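DegQ (Legionella fallonii, PDB 3PV2) probably degrades misfolded proteins as a trypsin-fold chaperone protease of the HtrA family, enclosing its proteolytic sites within large 12-meric assemblies. Local coordinates at residues S139-G143 and K213-I217; K147-G151 and V177-K181; S412-K416 and I427-K431; K433-V437 and Y447-I451. One frame throughout, in Å; residues are numbered along the deposited sequence.

Interaction 1: residues S139-G143 and K213-I217; sequences SLVIG and KGELI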
loop_
_atom_site.group_PDB
_atom_site.type_symbol
_atom_site.label_atom_id
_atom_site.label_comp_id
_atom_site.label_asym_id
_atom_site.label_seq_id
_atom_site.Cartn_x
_atom_site.Cartn_y
_atom_site.Cartn_z
ATOM N N SER B 139 45.035 -35.633 -19.350
ATOM C CA SER B 139 44.464 -35.724 -18.009
ATOM C C SER B 139 45.510 -35.279 -17.004
ATOM O O SER B 139 46.414 -34.539 -17.358
ATOM C CB SER B 139 43.973 -37.151 -17.705
ATOM O OG SER B 139 43.016 -37.205 -16.644
ATOM N N LEU B 140 45.306 -35.661 -15.741
ATOM C CA LEU B 140 46.200 -35.368 -14.624
ATOM C C LEU B 140 46.260 -36.600 -13.725
ATOM O O LEU B 140 45.372 -37.435 -13.791
ATOM C CB LEU B 140 45.699 -34.163 -13.767
ATOM C CG LEU B 140 44.211 -33.760 -13.596
ATOM C CD1 LEU B 140 43.219 -34.804 -13.843
ATOM C CD2 LEU B 140 43.981 -33.149 -12.266
ATOM N N VAL B 141 47.238 -36.634 -12.818
ATOM C CA VAL B 141 47.316 -37.679 -11.806
ATOM C C VAL B 141 46.102 -37.672 -10.864
ATOM O O VAL B 141 45.706 -36.615 -10.320
ATOM C CB VAL B 141 48.576 -37.532 -10.960
ATOM C CG1 VAL B 141 48.549 -38.557 -9.835
ATOM C CG2 VAL B 141 49.825 -37.687 -11.827
ATOM N N ILE B 142 45.493 -38.839 -10.676
ATOM C CA ILE B 142 44.382 -38.948 -9.729
ATOM C C ILE B 142 44.900 -39.334 -8.357
ATOM O O ILE B 142 45.663 -40.284 -8.193
ATOM C CB ILE B 142 43.351 -39.923 -10.171
ATOM C CG1 ILE B 142 42.734 -39.434 -11.477
ATOM C CG2 ILE B 142 42.280 -39.994 -9.112
ATOM C CD1 ILE B 142 42.855 -40.405 -12.564
ATOM N N GLY B 143 44.548 -38.538 -7.366
ATOM C CA GLY B 143 45.019 -38.785 -6.019
ATOM C C GLY B 143 44.075 -39.615 -5.186
ATOM O O GLY B 143 43.062 -40.160 -5.670
ATOM N N LYS B 213 50.711 -31.032 -4.957
ATOM C CA LYS B 213 51.476 -31.717 -6.008
ATOM C C LYS B 213 50.669 -31.777 -7.290
ATOM O O LYS B 213 51.093 -32.430 -8.225
ATOM C CB LYS B 213 51.856 -33.160 -5.611
ATOM C CG LYS B 213 52.469 -33.320 -4.202
ATOM C CD LYS B 213 52.088 -34.664 -3.530
ATOM C CE LYS B 213 53.126 -35.770 -3.806
ATOM N NZ LYS B 213 54.469 -35.397 -3.244
ATOM N N GLY B 214 49.500 -31.135 -7.343
ATOM C CA GLY B 214 48.728 -31.081 -8.601
ATOM C C GLY B 214 47.882 -32.312 -8.930
ATOM O O GLY B 214 47.402 -32.482 -10.052
ATOM N N GLU B 215 47.655 -33.155 -7.933
ATOM C CA GLU B 215 46.818 -34.365 -8.090
ATOM C C GLU B 215 45.360 -34.052 -7.852
ATOM O O GLU B 215 45.020 -33.262 -6.912
ATOM C CB GLU B 215 47.217 -35.378 -7.054
ATOM C CG GLU B 215 48.684 -35.595 -7.034
ATOM C CD GLU B 215 49.120 -36.648 -6.040
ATOM O OE1 GLU B 215 48.470 -36.811 -4.969
ATOM O OE2 GLU B 215 50.138 -37.305 -6.347
ATOM N N LEU B 216 44.503 -34.681 -8.643
ATOM C CA LEU B 216 43.093 -34.469 -8.490
ATOM C C LEU B 216 42.609 -35.110 -7.227
ATOM O O LEU B 216 42.754 -36.324 -7.082
ATOM C CB LEU B 216 42.346 -35.013 -9.659
ATOM C CG LEU B 216 40.863 -34.729 -9.776
ATOM C CD1 LEU B 216 40.515 -33.277 -9.822
ATOM C CD2 LEU B 216 40.329 -35.490 -11.080
ATOM N N ILE B 217 42.070 -34.294 -6.303
ATOM C CA ILE B 217 41.470 -34.828 -5.081
ATOM C C ILE B 217 39.986 -34.597 -4.927
ATOM O O ILE B 217 39.361 -35.162 -4.070
ATOM C CB ILE B 217 42.202 -34.283 -3.881
ATOM C CG1 ILE B 217 42.186 -32.730 -3.853
ATOM C CG2 ILE B 217 43.626 -34.818 -3.937
ATOM C CD1 ILE B 217 42.318 -32.227 -2.564
HETATM O O HOH W 1 48.807 -34.066 -12.080
#

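Interaction 2: residues K147-G151 and V177-K181; sequences KLEVG and VSALK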
loop_
_atom_site.group_PDB
_atom_site.type_symbol
_atom_site.label_atom_id
_atom_site.label_comp_id
_atom_site.label_asym_id
_atom_site.label_seq_id
_atom_site.Cartn_x
_atom_site.Cartn_y
_atom_site.Cartn_z
ATOM N N LYS B 147 43.541 -39.580 2.023
ATOM C CA LYS B 147 44.802 -39.096 2.663
ATOM C C LYS B 147 44.767 -37.578 3.027
ATOM O O LYS B 147 45.636 -37.041 3.761
ATOM C CB LYS B 147 45.983 -39.409 1.719
ATOM C CG LYS B 147 46.896 -40.626 2.070
ATOM C CD LYS B 147 46.158 -41.942 2.117
ATOM C CE LYS B 147 47.098 -43.163 1.853
ATOM N NZ LYS B 147 48.174 -43.242 2.898
ATOM N N LEU B 148 43.728 -36.897 2.557
ATOM C CA LEU B 148 43.539 -35.480 2.827
ATOM C C LEU B 148 43.312 -35.139 4.272
ATOM O O LEU B 148 42.400 -35.697 4.875
ATOM C CB LEU B 148 42.309 -34.961 2.132
ATOM C CG LEU B 148 42.342 -34.735 0.627
ATOM C CD1 LEU B 148 40.964 -34.124 0.347
ATOM C CD2 LEU B 148 43.474 -33.774 0.250
ATOM N N GLU B 149 44.045 -34.146 4.766
ATOM C CA GLU B 149 43.864 -33.609 6.096
ATOM C C GLU B 149 43.510 -32.119 6.060
ATOM O O GLU B 149 43.918 -31.399 5.149
ATOM C CB GLU B 149 45.163 -33.796 6.931
ATOM C CG GLU B 149 45.648 -35.278 7.150
ATOM C CD GLU B 149 46.986 -35.371 7.915
ATOM O OE1 GLU B 149 48.055 -35.289 7.265
ATOM O OE2 GLU B 149 46.959 -35.507 9.162
ATOM N N VAL B 150 42.763 -31.678 7.076
ATOM C CA VAL B 150 42.518 -30.285 7.341
ATOM C C VAL B 150 43.847 -29.549 7.443
ATOM O O VAL B 150 44.716 -29.939 8.199
ATOM C CB VAL B 150 41.703 -30.151 8.654
ATOM C CG1 VAL B 150 41.606 -28.700 9.197
ATOM C CG2 VAL B 150 40.344 -30.746 8.440
ATOM N N GLY B 151 43.993 -28.478 6.672
ATOM C CA GLY B 151 45.191 -27.702 6.662
ATOM C C GLY B 151 46.096 -27.963 5.463
ATOM O O GLY B 151 47.038 -27.190 5.234
ATOM N N VAL B 177 42.149 -27.208 2.868
ATOM C CA VAL B 177 41.060 -28.078 3.248
ATOM C C VAL B 177 40.650 -27.576 4.621
ATOM O O VAL B 177 41.472 -27.484 5.548
ATOM C CB VAL B 177 41.582 -29.511 3.337
ATOM C CG1 VAL B 177 40.507 -30.452 3.871
ATOM C CG2 VAL B 177 42.000 -29.986 2.036
ATOM N N SER B 178 39.411 -27.119 4.757
ATOM C CA SER B 178 38.971 -26.511 6.019
ATOM C C SER B 178 38.248 -27.497 6.928
ATOM O O SER B 178 38.204 -27.289 8.130
ATOM C CB SER B 178 37.940 -25.447 5.719
ATOM O OG SER B 178 38.563 -24.398 5.072
ATOM N N ALA B 179 37.600 -28.488 6.328
ATOM C CA ALA B 179 36.852 -29.541 7.103
ATOM C C ALA B 179 36.562 -30.750 6.212
ATOM O O ALA B 179 36.536 -30.614 4.974
ATOM C CB ALA B 179 35.542 -28.988 7.648
ATOM N N LEU B 180 36.384 -31.925 6.810
ATOM C CA LEU B 180 35.970 -33.116 6.057
ATOM C C LEU B 180 34.585 -33.549 6.519
ATOM O O LEU B 180 34.129 -33.144 7.588
ATOM C CB LEU B 180 36.998 -34.231 6.182
ATOM C CG LEU B 180 38.385 -33.820 5.649
ATOM C CD1 LEU B 180 39.522 -34.746 6.110
ATOM C CD2 LEU B 180 38.379 -33.748 4.145
ATOM N N LYS B 181 33.912 -34.363 5.710
ATOM C CA LYS B 181 32.439 -34.560 5.817
ATOM C C LYS B 181 31.683 -33.256 5.472
ATOM O O LYS B 181 31.807 -32.231 6.171
ATOM C CB LYS B 181 32.035 -35.081 7.220
ATOM C CG LYS B 181 30.589 -34.782 7.638
ATOM C CD LYS B 181 29.612 -36.003 7.497
ATOM C CE LYS B 181 28.744 -35.984 6.184
ATOM N NZ LYS B 181 28.961 -37.133 5.168
#

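Interaction 3: residues S412-K416 and I427-K431; sequences SANKK and IAQEK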
loop_
_atom_site.group_PDB
_atom_site.type_symbol
_atom_site.label_atom_id
_atom_site.label_comp_id
_atom_site.label_asym_id
_atom_site.label_seq_id
_atom_site.Cartn_x
_atom_site.Cartn_y
_atom_site.Cartn_z
ATOM N N SER B 412 -12.183 -54.830 17.012
ATOM C CA SER B 412 -12.463 -56.188 16.673
ATOM C C SER B 412 -11.868 -56.454 15.341
ATOM O O SER B 412 -11.566 -55.552 14.543
ATOM C CB SER B 412 -13.990 -56.422 16.701
ATOM O OG SER B 412 -14.634 -56.015 15.454
ATOM N N ALA B 413 -11.524 -57.706 15.123
ATOM C CA ALA B 413 -10.930 -58.105 13.880
ATOM C C ALA B 413 -11.546 -59.484 13.544
ATOM O O ALA B 413 -11.594 -60.368 14.397
ATOM C CB ALA B 413 -9.392 -58.212 13.962
ATOM N N ASN B 414 -11.990 -59.633 12.308
ATOM C CA ASN B 414 -12.785 -60.813 11.871
ATOM C C ASN B 414 -13.790 -61.208 12.920
ATOM O O ASN B 414 -13.905 -62.373 13.263
ATOM C CB ASN B 414 -11.878 -61.979 11.555
ATOM C CG ASN B 414 -10.917 -61.686 10.350
ATOM O OD1 ASN B 414 -11.192 -60.802 9.534
ATOM N ND2 ASN B 414 -9.792 -62.424 10.266
ATOM N N LYS B 415 -14.497 -60.202 13.436
ATOM C CA LYS B 415 -15.575 -60.357 14.386
ATOM C C LYS B 415 -15.134 -60.849 15.715
ATOM O O LYS B 415 -15.943 -61.353 16.446
ATOM C CB LYS B 415 -16.661 -61.346 13.899
ATOM C CG LYS B 415 -17.015 -61.263 12.480
ATOM C CD LYS B 415 -17.411 -59.865 12.164
ATOM C CE LYS B 415 -18.880 -59.580 12.339
ATOM N NZ LYS B 415 -19.023 -58.099 12.519
ATOM N N LYS B 416 -13.877 -60.721 16.067
ATOM C CA LYS B 416 -13.461 -61.130 17.398
ATOM C C LYS B 416 -12.882 -59.907 18.089
ATOM O O LYS B 416 -12.216 -59.093 17.424
ATOM C CB LYS B 416 -12.386 -62.214 17.261
ATOM C CG LYS B 416 -12.890 -63.569 16.724
ATOM C CD LYS B 416 -11.667 -64.511 16.275
ATOM C CE LYS B 416 -12.092 -65.430 15.086
ATOM N NZ LYS B 416 -12.231 -64.776 13.718
ATOM N N ILE B 427 -5.075 -62.893 14.934
ATOM C CA ILE B 427 -6.282 -62.851 14.096
ATOM C C ILE B 427 -5.964 -62.542 12.683
ATOM O O ILE B 427 -6.440 -63.236 11.805
ATOM C CB ILE B 427 -7.333 -61.890 14.654
ATOM C CG1 ILE B 427 -7.845 -62.462 15.963
ATOM C CG2 ILE B 427 -8.515 -61.722 13.702
ATOM C CD1 ILE B 427 -8.623 -61.397 16.924
ATOM N N ALA B 428 -5.026 -61.634 12.450
ATOM C CA ALA B 428 -4.632 -61.263 11.121
ATOM C C ALA B 428 -4.028 -62.440 10.387
ATOM O O ALA B 428 -4.071 -62.455 9.172
ATOM C CB ALA B 428 -3.612 -60.102 11.158
ATOM N N GLN B 429 -3.539 -63.470 11.056
ATOM C CA GLN B 429 -3.071 -64.655 10.311
ATOM C C GLN B 429 -4.174 -65.661 9.995
ATOM O O GLN B 429 -3.878 -66.672 9.417
ATOM C CB GLN B 429 -1.970 -65.422 11.028
ATOM C CG GLN B 429 -1.088 -64.566 11.849
ATOM C CD GLN B 429 0.342 -64.964 11.810
ATOM O OE1 GLN B 429 0.911 -65.390 12.837
ATOM N NE2 GLN B 429 0.971 -64.792 10.634
ATOM N N GLU B 430 -5.426 -65.375 10.336
ATOM C CA GLU B 430 -6.536 -66.247 9.968
ATOM C C GLU B 430 -6.769 -66.411 8.454
ATOM O O GLU B 430 -6.825 -67.591 7.971
ATOM C CB GLU B 430 -7.832 -65.790 10.623
ATOM C CG GLU B 430 -7.870 -66.045 12.168
ATOM C CD GLU B 430 -9.120 -65.410 12.803
ATOM O OE1 GLU B 430 -9.965 -64.851 12.021
ATOM O OE2 GLU B 430 -9.232 -65.467 14.059
ATOM N N LYS B 431 -6.993 -65.336 7.691
ATOM C CA LYS B 431 -7.394 -65.560 6.243
ATOM C C LYS B 431 -6.295 -64.978 5.415
ATOM O O LYS B 431 -5.619 -64.002 5.833
ATOM C CB LYS B 431 -8.729 -64.918 5.761
ATOM C CG LYS B 431 -9.947 -65.026 6.686
ATOM C CD LYS B 431 -11.134 -64.154 6.183
ATOM C CE LYS B 431 -11.957 -63.507 7.371
ATOM N NZ LYS B 431 -12.403 -62.028 7.202
HETATM O O HOH W 2 -7.759 -62.488 8.166
#

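Interaction 4: residues K433-V437 and Y447-I451; sequences KELLV and YLLVI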
loop_
_atom_site.group_PDB
_atom_site.type_symbol
_atom_site.label_atom_id
_atom_site.label_comp_id
_atom_site.label_asym_id
_atom_site.label_seq_id
_atom_site.Cartn_x
_atom_site.Cartn_y
_atom_site.Cartn_z
ATOM N N LYS B 433 -7.119 -63.748 2.352
ATOM C CA LYS B 433 -7.681 -62.791 1.401
ATOM C C LYS B 433 -7.924 -61.377 2.017
ATOM O O LYS B 433 -7.690 -60.385 1.398
ATOM C CB LYS B 433 -8.997 -63.308 0.879
ATOM C CG LYS B 433 -9.764 -62.278 0.039
ATOM C CD LYS B 433 -10.868 -62.928 -0.892
ATOM C CE LYS B 433 -10.732 -62.464 -2.373
ATOM N NZ LYS B 433 -9.476 -62.984 -3.038
ATOM N N GLU B 434 -8.405 -61.307 3.231
ATOM C CA GLU B 434 -8.807 -60.026 3.749
ATOM C C GLU B 434 -8.869 -60.063 5.230
ATOM O O GLU B 434 -8.909 -61.167 5.837
ATOM C CB GLU B 434 -10.166 -59.739 3.234
ATOM C CG GLU B 434 -11.044 -60.816 3.761
ATOM C CD GLU B 434 -12.317 -61.013 2.939
ATOM O OE1 GLU B 434 -12.409 -60.520 1.784
ATOM O OE2 GLU B 434 -13.181 -61.685 3.490
ATOM N N LEU B 435 -8.824 -58.893 5.829
ATOM C CA LEU B 435 -9.015 -58.746 7.233
ATOM C C LEU B 435 -10.082 -57.700 7.445
ATOM O O LEU B 435 -9.955 -56.553 7.039
ATOM C CB LEU B 435 -7.708 -58.302 7.913
ATOM C CG LEU B 435 -7.770 -57.947 9.415
ATOM C CD1 LEU B 435 -8.125 -59.102 10.308
ATOM C CD2 LEU B 435 -6.434 -57.355 9.976
ATOM N N LEU B 436 -11.125 -58.097 8.173
ATOM C CA LEU B 436 -12.192 -57.204 8.516
ATOM C C LEU B 436 -11.892 -56.554 9.849
ATOM O O LEU B 436 -11.701 -57.249 10.839
ATOM C CB LEU B 436 -13.501 -57.979 8.596
ATOM C CG LEU B 436 -14.686 -57.118 9.033
ATOM C CD1 LEU B 436 -15.045 -56.261 7.876
ATOM C CD2 LEU B 436 -15.867 -58.051 9.507
ATOM N N VAL B 437 -11.749 -55.231 9.878
ATOM C CA VAL B 437 -11.444 -54.532 11.163
ATOM C C VAL B 437 -12.589 -53.572 11.481
ATOM O O VAL B 437 -13.268 -53.020 10.583
ATOM C CB VAL B 437 -10.150 -53.779 11.146
ATOM C CG1 VAL B 437 -9.059 -54.689 10.649
ATOM C CG2 VAL B 437 -10.228 -52.683 10.142
ATOM N N TYR B 447 -16.659 -50.361 9.914
ATOM C CA TYR B 447 -16.018 -51.555 9.472
ATOM C C TYR B 447 -15.198 -51.304 8.189
ATOM O O TYR B 447 -15.694 -50.622 7.315
ATOM C CB TYR B 447 -17.027 -52.687 9.193
ATOM C CG TYR B 447 -17.578 -53.324 10.435
ATOM C CD1 TYR B 447 -16.932 -54.419 11.019
ATOM C CD2 TYR B 447 -18.819 -52.922 10.966
ATOM C CE1 TYR B 447 -17.430 -55.030 12.156
ATOM C CE2 TYR B 447 -19.342 -53.522 12.066
ATOM C CZ TYR B 447 -18.658 -54.599 12.675
ATOM O OH TYR B 447 -19.209 -55.249 13.744
ATOM N N LEU B 448 -13.980 -51.862 8.095
ATOM C CA LEU B 448 -13.114 -51.593 6.923
ATOM C C LEU B 448 -12.592 -52.941 6.527
ATOM O O LEU B 448 -12.362 -53.763 7.392
ATOM C CB LEU B 448 -11.934 -50.804 7.447
ATOM C CG LEU B 448 -11.933 -49.298 7.379
ATOM C CD1 LEU B 448 -13.211 -48.663 6.885
ATOM C CD2 LEU B 448 -11.227 -48.668 8.521
ATOM N N LEU B 449 -12.347 -53.190 5.264
ATOM C CA LEU B 449 -11.786 -54.446 4.883
ATOM C C LEU B 449 -10.426 -54.189 4.374
ATOM O O LEU B 449 -10.277 -53.451 3.467
ATOM C CB LEU B 449 -12.598 -55.001 3.743
ATOM C CG LEU B 449 -13.597 -56.083 4.093
ATOM C CD1 LEU B 449 -14.365 -56.449 2.787
ATOM C CD2 LEU B 449 -12.835 -57.348 4.604
ATOM N N VAL B 450 -9.424 -54.745 5.002
ATOM C CA VAL B 450 -8.087 -54.574 4.586
ATOM C C VAL B 450 -7.741 -55.762 3.674
ATOM O O VAL B 450 -7.945 -56.904 4.032
ATOM C CB VAL B 450 -7.176 -54.612 5.811
ATOM C CG1 VAL B 450 -5.687 -54.384 5.315
ATOM C CG2 VAL B 450 -7.646 -53.526 6.835
ATOM N N ILE B 451 -7.266 -55.485 2.466
ATOM C CA ILE B 451 -7.079 -56.564 1.491
ATOM C C ILE B 451 -5.729 -56.391 0.843
ATOM O O ILE B 451 -5.149 -57.362 0.379
ATOM C CB ILE B 451 -8.114 -56.557 0.355
ATOM C CG1 ILE B 451 -8.172 -55.207 -0.355
ATOM C CG2 ILE B 451 -9.612 -56.949 0.825
ATOM C CD1 ILE B 451 -9.272 -55.199 -1.511
ATOM O OXT ILE B 451 -5.206 -55.287 0.714
#

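Interaction 1: residues S139-G143 and K213-I217
G214 reaches the 139-143 loop through a water, which donates to G214 O and accepts from V141 N. Next along the chain, E215 lays its extended side chain beside that of V141, both pointing the same way, with V141 CG1 4.0 Å from E215 OE2. The carboxylate is held by N211 of strand 208-211, whose ND2 is hydrogen-bonded to OE1. The backbone of E215 adds a CA-H...O contact to V141 O, an oxygen gripped more firmly by the following residue: L216 N donates to V141 O over 2.8 Å in a nearly straight bond (166° at the hydrogen). L216 O then accepts from G143 N at 2.9 Å, the donor tilted out of the carbonyl plane, and these two bonds bridge I142 with L216. L216 CB takes the methyl L140 CD2 at 3.6 Å, and with CG anti to the backbone N (chi1 -172°) L216 CD2 comes near L140 CD1. V82 of strand 74-85, in the other barrel of the trypsin-like fold, touches both leucines. No charged pair joins the segments: the polar part of the contact is main-chain and water-mediated, with the L140-L216 pair packed beside it.

Interaction 2: residues K147-G151 and V177-K181
V150 packs along the backbone of V177, S178 and A179, and its side chain can be followed there. From CB, 4.1 Å from V177 O, the side chain forks. CG1, anti to the backbone N (chi1 169°), goes to carbonyl oxygens and lies 3.8 Å from S178 O and equally near V177 O. CG2, on the other branch beside the backbone N, reaches farther along the strand and stops 3.9 Å from A179 CA. The valine therefore packs on main chain more than on side chains. V177 O is engaged twice by the loop backbone: G151 N donates to it at 2.9 Å, in the carbonyl plane, and V150 CA makes a longer CA-H...O approach. G151, with its positive phi of 102°, turns the loop here into strand 153-158, neighbour of 171-179 in the second six-stranded barrel of the trypsin-like fold. At S178 and A179 the strand carries a classic beta bulge, the two residues together facing Q195 on the next strand. In return V177 points its side chain at the loop, with CB 3.5 Å from E149 O and both methyls close to the same oxygen. L180, beyond the bulge, brings CD1 to within 3.3 Å of L148 O, while L148 itself touches V177 only loosely, methyl to methyl. A second subunit closes over this place: its M29 packs on V150, its A22 on E149, and its A172 O accepts a hydrogen bond from S178 OG.

Interaction 3: residues S412-K416 and I427-K431
I427 and N414 slide past each other in opposite directions, and with K416 they carry most of this contact. I427, near the end of helix 421-428, points two branches at the turn. Its CG2 rests 3.6 Å from A413 CB and also close to A413 O; the longer arm, CG1 anti to the carbonyl carbon, sets CD1 against K416 CB at 3.9 Å. N414 passes the isoleucine, ND2 3.7 Å from I427 CG2, and spends its amide on the residues after the helix. N414 ND2 donates to E430 OE1 at 3.0 Å; this partner lies close to the amide plane, yet the carboxylate is met from above its own plane, the two flat groups being 30° apart. OE1 also takes K416 NZ, which probably favours the charged carboxylate. A water accepts from ND2 and from K431 N, tying the amide to the backbone as well. At the carbonyl of the amide, K431 NZ donates to N414 OD1 over 2.9 Å from above the carbonyl plane. L436 N of strand 435-441 donates to the same oxygen. N414 belongs to the type I' turn A413-K416, which joins strands 409-413 and 416-417 of the second PDZ domain, and both N414 and K415 have the positive phi such a turn requires. K416, leaving the turn, bends at its last two torsions to bring NZ back over it. There K416 NZ forms a salt bridge with E430 OE1 at 2.8 Å, on the syn side, and donates to N414 O.

Interaction 4: residues K433-V437 and Y447-I451
L436 and L449 face each other as a non-hydrogen-bonded pair, their side chains crossing at an angle with L436 CD1 4.1 Å from L449 CG. Standing anti to the backbone N (chi1 177°), L436 CG is placed 4.0 Å from Y447 CD1; L436 thus touches Y447 through CG and L449 through CD1. L449 CD2 lies between L436 and E434, 3.8 Å from E434 CB, and the same E434 CB touches I451 CG2 near the C-terminus. On the face of V437, L448, L435 and V450, V437 CG2 meets L448 CB at 3.7 Å, and V437 CG1 reaches diagonally to V450 CG2. V450 continues from there onto A398 and A402 of helix 398-402. Paired backbone bonds set the register: L435 N and O with V450 O and N, both 2.8 Å, and V437 with L448 in the same reciprocal way. A third subunit packs on the face of L436 and L449, its E270 on L449 and I451, and its Q265 OE1 accepts from Y447 N. Segments 435-437 and 447-450 run 157° apart; strands 435-441 and 444-450 form an antiparallel beta hairpin, the closing pair of the second PDZ domain's sheet.

Interactions 1 and 2 fix parts of one long loop, between strands 127-131 and 153-158, to the second barrel of the protease domain; interaction 2 is nested within the chain closed by interaction 1, and I217 touches L148 between them. Interactions 3 and 4 lie in the second PDZ domain, with centres about 57 to 65 Å from those of the first two but 9 Å from each other, on neighbouring strands of one sheet. Interactions 2 and 4 are buried: one packs apolar side chains on main chain, the other joins strand ends by reciprocal backbone bonds with apolar rows on both faces. Interactions 1 and 3 are partly buried, but interaction 1 uses backbone bonds and interaction 3 charged and amide side chains.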